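Local coordinates for nucleoporin NUP82 (Chaetomium thermophilum, PDB 5CWW), which probably serves as a structural component of the nuclear pore complex, this chain being its N-terminal beta-propeller domain, at residues B[193-205]-B[212-224]. Numbering follows the deposited sequence.
Sequences VTEDAIVRVWELS and FDAPTLAIDLKKL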
loop_
_atom_site.group_PDB
_atom_site.type_symbol
_atom_site.label_atom_id
_atom_site.label_comp_id
_atom_site.label_asym_id
_atom_site.label_seq_id
_atom_site.Cartn_x
_atom_site.Cartn_y
_atom_site.Cartn_z
ATOM N N VAL B 193 6.060 1.064 3.302
ATOM C CA VAL B 193 6.005 -0.019 2.334
ATOM C C VAL B 193 6.935 0.308 1.174
ATOM O O VAL B 193 6.918 1.423 0.647
ATOM C CB VAL B 193 4.569 -0.250 1.807
ATOM C CG1 VAL B 193 4.510 -1.499 0.941
ATOM C CG2 VAL B 193 3.584 -0.364 2.962
ATOM N N THR B 194 7.745 -0.673 0.787
ATOM C CA THR B 194 8.697 -0.514 -0.304
ATOM C C THR B 194 8.178 -1.181 -1.571
ATOM O O THR B 194 7.241 -1.977 -1.515
ATOM C CB THR B 194 10.068 -1.116 0.062
ATOM O OG1 THR B 194 9.899 -2.482 0.455
ATOM C CG2 THR B 194 10.701 -0.346 1.210
ATOM N N GLU B 195 8.782 -0.841 -2.708
ATOM C CA GLU B 195 8.440 -1.461 -3.986
ATOM C C GLU B 195 8.508 -2.983 -3.936
ATOM O O GLU B 195 7.674 -3.660 -4.532
ATOM C CB GLU B 195 9.368 -0.962 -5.095
ATOM C CG GLU B 195 8.989 0.386 -5.674
ATOM C CD GLU B 195 9.807 0.738 -6.901
ATOM O OE1 GLU B 195 10.955 0.254 -7.012
ATOM O OE2 GLU B 195 9.298 1.492 -7.759
ATOM N N ASP B 196 9.491 -3.519 -3.219
ATOM C CA ASP B 196 9.661 -4.968 -3.143
ATOM C C ASP B 196 8.786 -5.559 -2.038
ATOM O O ASP B 196 9.074 -6.630 -1.504
ATOM C CB ASP B 196 11.138 -5.332 -2.934
ATOM C CG ASP B 196 11.699 -4.824 -1.618
ATOM O OD1 ASP B 196 11.131 -3.875 -1.039
ATOM O OD2 ASP B 196 12.726 -5.374 -1.168
ATOM N N ALA B 197 7.712 -4.844 -1.708
ATOM C CA ALA B 197 6.628 -5.375 -0.884
ATOM C C ALA B 197 7.076 -5.810 0.507
ATOM O O ALA B 197 6.654 -6.855 1.001
ATOM C CB ALA B 197 5.956 -6.543 -1.604
ATOM N N ILE B 198 7.929 -5.010 1.138
ATOM C CA ILE B 198 8.255 -5.225 2.539
ATOM C C ILE B 198 7.499 -4.211 3.388
ATOM O O ILE B 198 7.631 -3.003 3.195
ATOM C CB ILE B 198 9.765 -5.120 2.797
ATOM C CG1 ILE B 198 10.504 -6.195 1.992
ATOM C CG2 ILE B 198 10.062 -5.293 4.278
ATOM C CD1 ILE B 198 11.972 -5.949 1.860
ATOM N N VAL B 199 6.702 -4.720 4.321
ATOM C CA VAL B 199 5.890 -3.890 5.201
ATOM C C VAL B 199 6.594 -3.754 6.542
ATOM O O VAL B 199 6.950 -4.754 7.168
ATOM C CB VAL B 199 4.480 -4.484 5.404
ATOM C CG1 VAL B 199 3.651 -3.614 6.345
ATOM C CG2 VAL B 199 3.772 -4.639 4.065
ATOM N N ARG B 200 6.801 -2.515 6.972
ATOM C CA ARG B 200 7.500 -2.249 8.223
ATOM C C ARG B 200 6.712 -1.310 9.123
ATOM O O ARG B 200 6.338 -0.208 8.719
ATOM C CB ARG B 200 8.887 -1.670 7.938
ATOM C CG ARG B 200 9.928 -2.731 7.612
ATOM C CD ARG B 200 11.283 -2.111 7.330
ATOM N NE ARG B 200 11.440 -1.784 5.915
ATOM C CZ ARG B 200 12.156 -2.483 5.039
ATOM N NH1 ARG B 200 12.819 -3.568 5.410
ATOM N NH2 ARG B 200 12.216 -2.083 3.778
ATOM N N VAL B 201 6.451 -1.778 10.339
ATOM C CA VAL B 201 5.766 -0.992 11.355
ATOM C C VAL B 201 6.784 -0.357 12.306
ATOM O O VAL B 201 7.558 -1.062 12.959
ATOM C CB VAL B 201 4.781 -1.860 12.162
ATOM C CG1 VAL B 201 4.032 -1.009 13.188
ATOM C CG2 VAL B 201 3.798 -2.572 11.227
ATOM N N TRP B 202 6.780 0.972 12.376
ATOM C CA TRP B 202 7.657 1.715 13.280
ATOM C C TRP B 202 6.825 2.374 14.368
ATOM O O TRP B 202 5.857 3.072 14.068
ATOM C CB TRP B 202 8.449 2.784 12.525
ATOM C CG TRP B 202 9.012 2.335 11.212
ATOM C CD1 TRP B 202 8.332 2.188 10.036
ATOM C CD2 TRP B 202 10.376 1.996 10.931
ATOM N NE1 TRP B 202 9.186 1.770 9.044
ATOM C CE2 TRP B 202 10.447 1.646 9.568
ATOM C CE3 TRP B 202 11.543 1.953 11.700
ATOM C CZ2 TRP B 202 11.638 1.256 8.959
ATOM C CZ3 TRP B 202 12.724 1.564 11.093
ATOM C CH2 TRP B 202 12.763 1.222 9.737
ATOM N N GLU B 203 7.203 2.157 15.625
ATOM C CA GLU B 203 6.500 2.761 16.755
ATOM C C GLU B 203 7.398 3.785 17.438
ATOM O O GLU B 203 8.249 3.441 18.258
ATOM C CB GLU B 203 6.052 1.679 17.734
ATOM C CG GLU B 203 5.049 0.708 17.115
ATOM C CD GLU B 203 4.633 -0.400 18.057
ATOM O OE1 GLU B 203 4.176 -0.096 19.178
ATOM O OE2 GLU B 203 4.772 -1.581 17.673
ATOM N N LEU B 204 7.184 5.050 17.094
ATOM C CA LEU B 204 8.139 6.110 17.397
ATOM C C LEU B 204 8.011 6.685 18.802
ATOM O O LEU B 204 6.911 6.888 19.315
ATOM C CB LEU B 204 7.993 7.240 16.376
ATOM C CG LEU B 204 7.994 6.800 14.912
ATOM C CD1 LEU B 204 7.790 7.996 13.999
ATOM C CD2 LEU B 204 9.285 6.070 14.567
ATOM N N SER B 205 9.164 6.944 19.411
ATOM C CA SER B 205 9.243 7.654 20.679
ATOM C C SER B 205 10.489 8.529 20.669
ATOM O O SER B 205 11.602 8.036 20.483
ATOM C CB SER B 205 9.277 6.682 21.857
ATOM O OG SER B 205 9.460 7.377 23.080
ATOM N N PHE B 212 13.493 4.822 15.963
ATOM C CA PHE B 212 13.641 5.342 14.608
ATOM C C PHE B 212 14.608 4.487 13.785
ATOM O O PHE B 212 14.554 4.492 12.554
ATOM C CB PHE B 212 14.127 6.795 14.644
ATOM C CG PHE B 212 13.130 7.757 15.231
ATOM C CD1 PHE B 212 13.092 7.995 16.595
ATOM C CD2 PHE B 212 12.238 8.432 14.415
ATOM C CE1 PHE B 212 12.176 8.884 17.133
ATOM C CE2 PHE B 212 11.320 9.323 14.948
ATOM C CZ PHE B 212 11.288 9.546 16.305
ATOM N N ASP B 213 15.481 3.750 14.467
ATOM C CA ASP B 213 16.535 2.989 13.796
ATOM C C ASP B 213 16.023 1.668 13.240
ATOM O O ASP B 213 16.463 1.225 12.179
ATOM C CB ASP B 213 17.696 2.711 14.755
ATOM C CG ASP B 213 18.465 3.964 15.127
ATOM O OD1 ASP B 213 18.609 4.860 14.268
ATOM O OD2 ASP B 213 18.936 4.048 16.280
ATOM N N ALA B 214 15.101 1.041 13.964
ATOM C CA ALA B 214 14.608 -0.282 13.601
ATOM C C ALA B 214 13.098 -0.380 13.783
ATOM O O ALA B 214 12.538 0.235 14.691
ATOM C CB ALA B 214 15.305 -1.347 14.432
ATOM N N PRO B 215 12.427 -1.156 12.917
ATOM C CA PRO B 215 10.983 -1.345 13.069
ATOM C C PRO B 215 10.650 -2.407 14.111
ATOM O O PRO B 215 11.477 -3.275 14.389
ATOM C CB PRO B 215 10.544 -1.787 11.675
ATOM C CG PRO B 215 11.731 -2.514 11.134
ATOM C CD PRO B 215 12.951 -1.859 11.731
ATOM N N THR B 216 9.451 -2.331 14.677
ATOM C CA THR B 216 8.983 -3.323 15.636
ATOM C C THR B 216 8.530 -4.583 14.900
ATOM O O THR B 216 8.571 -5.685 15.448
ATOM C CB THR B 216 7.826 -2.779 16.490
ATOM O OG1 THR B 216 6.731 -2.415 15.639
ATOM C CG2 THR B 216 8.273 -1.560 17.286
ATOM N N LEU B 217 8.087 -4.402 13.659
ATOM C CA LEU B 217 7.608 -5.504 12.831
ATOM C C LEU B 217 8.044 -5.296 11.387
ATOM O O LEU B 217 7.976 -4.183 10.866
ATOM C CB LEU B 217 6.082 -5.617 12.908
ATOM C CG LEU B 217 5.430 -6.816 12.215
ATOM C CD1 LEU B 217 5.839 -8.123 12.880
ATOM C CD2 LEU B 217 3.913 -6.668 12.213
ATOM N N ALA B 218 8.502 -6.369 10.752
ATOM C CA ALA B 218 8.950 -6.319 9.366
ATOM C C ALA B 218 8.468 -7.566 8.645
ATOM O O ALA B 218 8.816 -8.682 9.026
ATOM C CB ALA B 218 10.462 -6.204 9.286
ATOM N N ILE B 219 7.669 -7.367 7.601
ATOM C CA ILE B 219 7.040 -8.470 6.886
ATOM C C ILE B 219 7.407 -8.442 5.410
ATOM O O ILE B 219 7.140 -7.461 4.717
ATOM C CB ILE B 219 5.500 -8.422 7.009
ATOM C CG1 ILE B 219 5.077 -8.358 8.480
ATOM C CG2 ILE B 219 4.870 -9.638 6.327
ATOM C CD1 ILE B 219 3.621 -7.987 8.679
ATOM N N ASP B 220 8.002 -9.528 4.931
ATOM C CA ASP B 220 8.238 -9.703 3.505
ATOM C C ASP B 220 7.032 -10.404 2.890
ATOM O O ASP B 220 6.869 -11.617 3.029
ATOM C CB ASP B 220 9.516 -10.510 3.264
ATOM C CG ASP B 220 9.948 -10.508 1.807
ATOM O OD1 ASP B 220 9.134 -10.143 0.930
ATOM O OD2 ASP B 220 11.110 -10.883 1.539
ATOM N N LEU B 221 6.186 -9.632 2.215
ATOM C CA LEU B 221 4.970 -10.167 1.606
ATOM C C LEU B 221 5.258 -11.267 0.584
ATOM O O LEU B 221 4.421 -12.140 0.356
ATOM C CB LEU B 221 4.169 -9.042 0.947
ATOM C CG LEU B 221 3.755 -7.894 1.874
ATOM C CD1 LEU B 221 2.924 -6.867 1.121
ATOM C CD2 LEU B 221 2.998 -8.402 3.086
ATOM N N LYS B 222 6.440 -11.226 -0.024
ATOM C CA LYS B 222 6.810 -12.214 -1.033
ATOM C C LYS B 222 7.027 -13.588 -0.400
ATOM O O LYS B 222 6.746 -14.613 -1.019
ATOM C CB LYS B 222 8.061 -11.764 -1.786
ATOM C CG LYS B 222 7.908 -10.409 -2.467
ATOM C CD LYS B 222 9.109 -10.069 -3.339
ATOM C CE LYS B 222 10.411 -10.056 -2.540
ATOM N NZ LYS B 222 10.335 -9.133 -1.369
ATOM N N LYS B 223 7.531 -13.606 0.832
ATOM C CA LYS B 223 7.659 -14.849 1.583
ATOM C C LYS B 223 6.284 -15.297 2.064
ATOM O O LYS B 223 5.911 -16.462 1.927
ATOM C CB LYS B 223 8.600 -14.681 2.780
ATOM C CG LYS B 223 10.017 -14.238 2.434
ATOM C CD LYS B 223 10.922 -14.315 3.660
ATOM C CE LYS B 223 12.339 -13.830 3.371
ATOM N NZ LYS B 223 12.453 -12.342 3.380
ATOM N N LEU B 224 5.536 -14.350 2.624
ATOM C CA LEU B 224 4.218 -14.623 3.182
ATOM C C LEU B 224 3.234 -15.171 2.149
ATOM O O LEU B 224 2.434 -16.056 2.458
ATOM C CB LEU B 224 3.652 -13.343 3.801
ATOM C CG LEU B 224 2.265 -13.418 4.437
ATOM C CD1 LEU B 224 2.244 -14.408 5.585
ATOM C CD2 LEU B 224 1.847 -12.038 4.911
HETATM O O HOH W 1 10.202 1.319 15.637
#
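Val-199 and Ile-219 form a hydrogen-bonded antiparallel pair between strands 198-203 and 217-220. Val-199 N reaches Ile-219 O at 2.8 Å, and Ile-219 N returns to Val-199 O at 2.7 Å. Val-201 N continues the pairing to Leu-217 O. A classic beta bulge follows, with Thr-216 and Leu-217 both facing Val-201. The N of Thr-216 bonds to Val-201 O, while that of Leu-217 reaches it only weakly.

Packing is tight at Trp-202. Pro-215 lies alongside the indole, and its CB sits over the centre of the six-membered ring, 3.8 Å from the centroid. This is a CH-pi contact. With chi1 at -43°, the indole CG stands beside the backbone N, which turns one face of the ring to the proline. Its NE1 bonds to Thr-192. Further along, Leu-204 CD2 lies over one face of the Phe-212 ring, toward the rim. At the other end, Leu-221 CD1 comes within 3.8 Å of Val-199 CG2.

The two ends are also where the contact is looser and more polar. At the Glu-203 end, water 1 bridges Glu-203 N and Ala-214 O. At the helix end, Lys-222, bent at chi3 and chi4, curls back so that NZ bonds to Asp-196 O in the carbonyl plane, at 2.8 Å. The same NZ makes a salt bridge to Asp-220 OD1. Asp-220 caps the helix start, its OD1 also accepting from Lys-222 N, which comes from the opposite face of the carboxylate to NZ. A methionine in place of this lysine would probably leave Asp-196 O without this donor and Asp-220 OD1 without its salt-bridge partner.

The pair forms the outer half of a four-stranded antiparallel propeller blade, with 217-220 at its edge. Val-199 and Leu-221 touch strand 272-276 of the next sheet, while Phe-212 stacks on Trp-161 of strand 160-162.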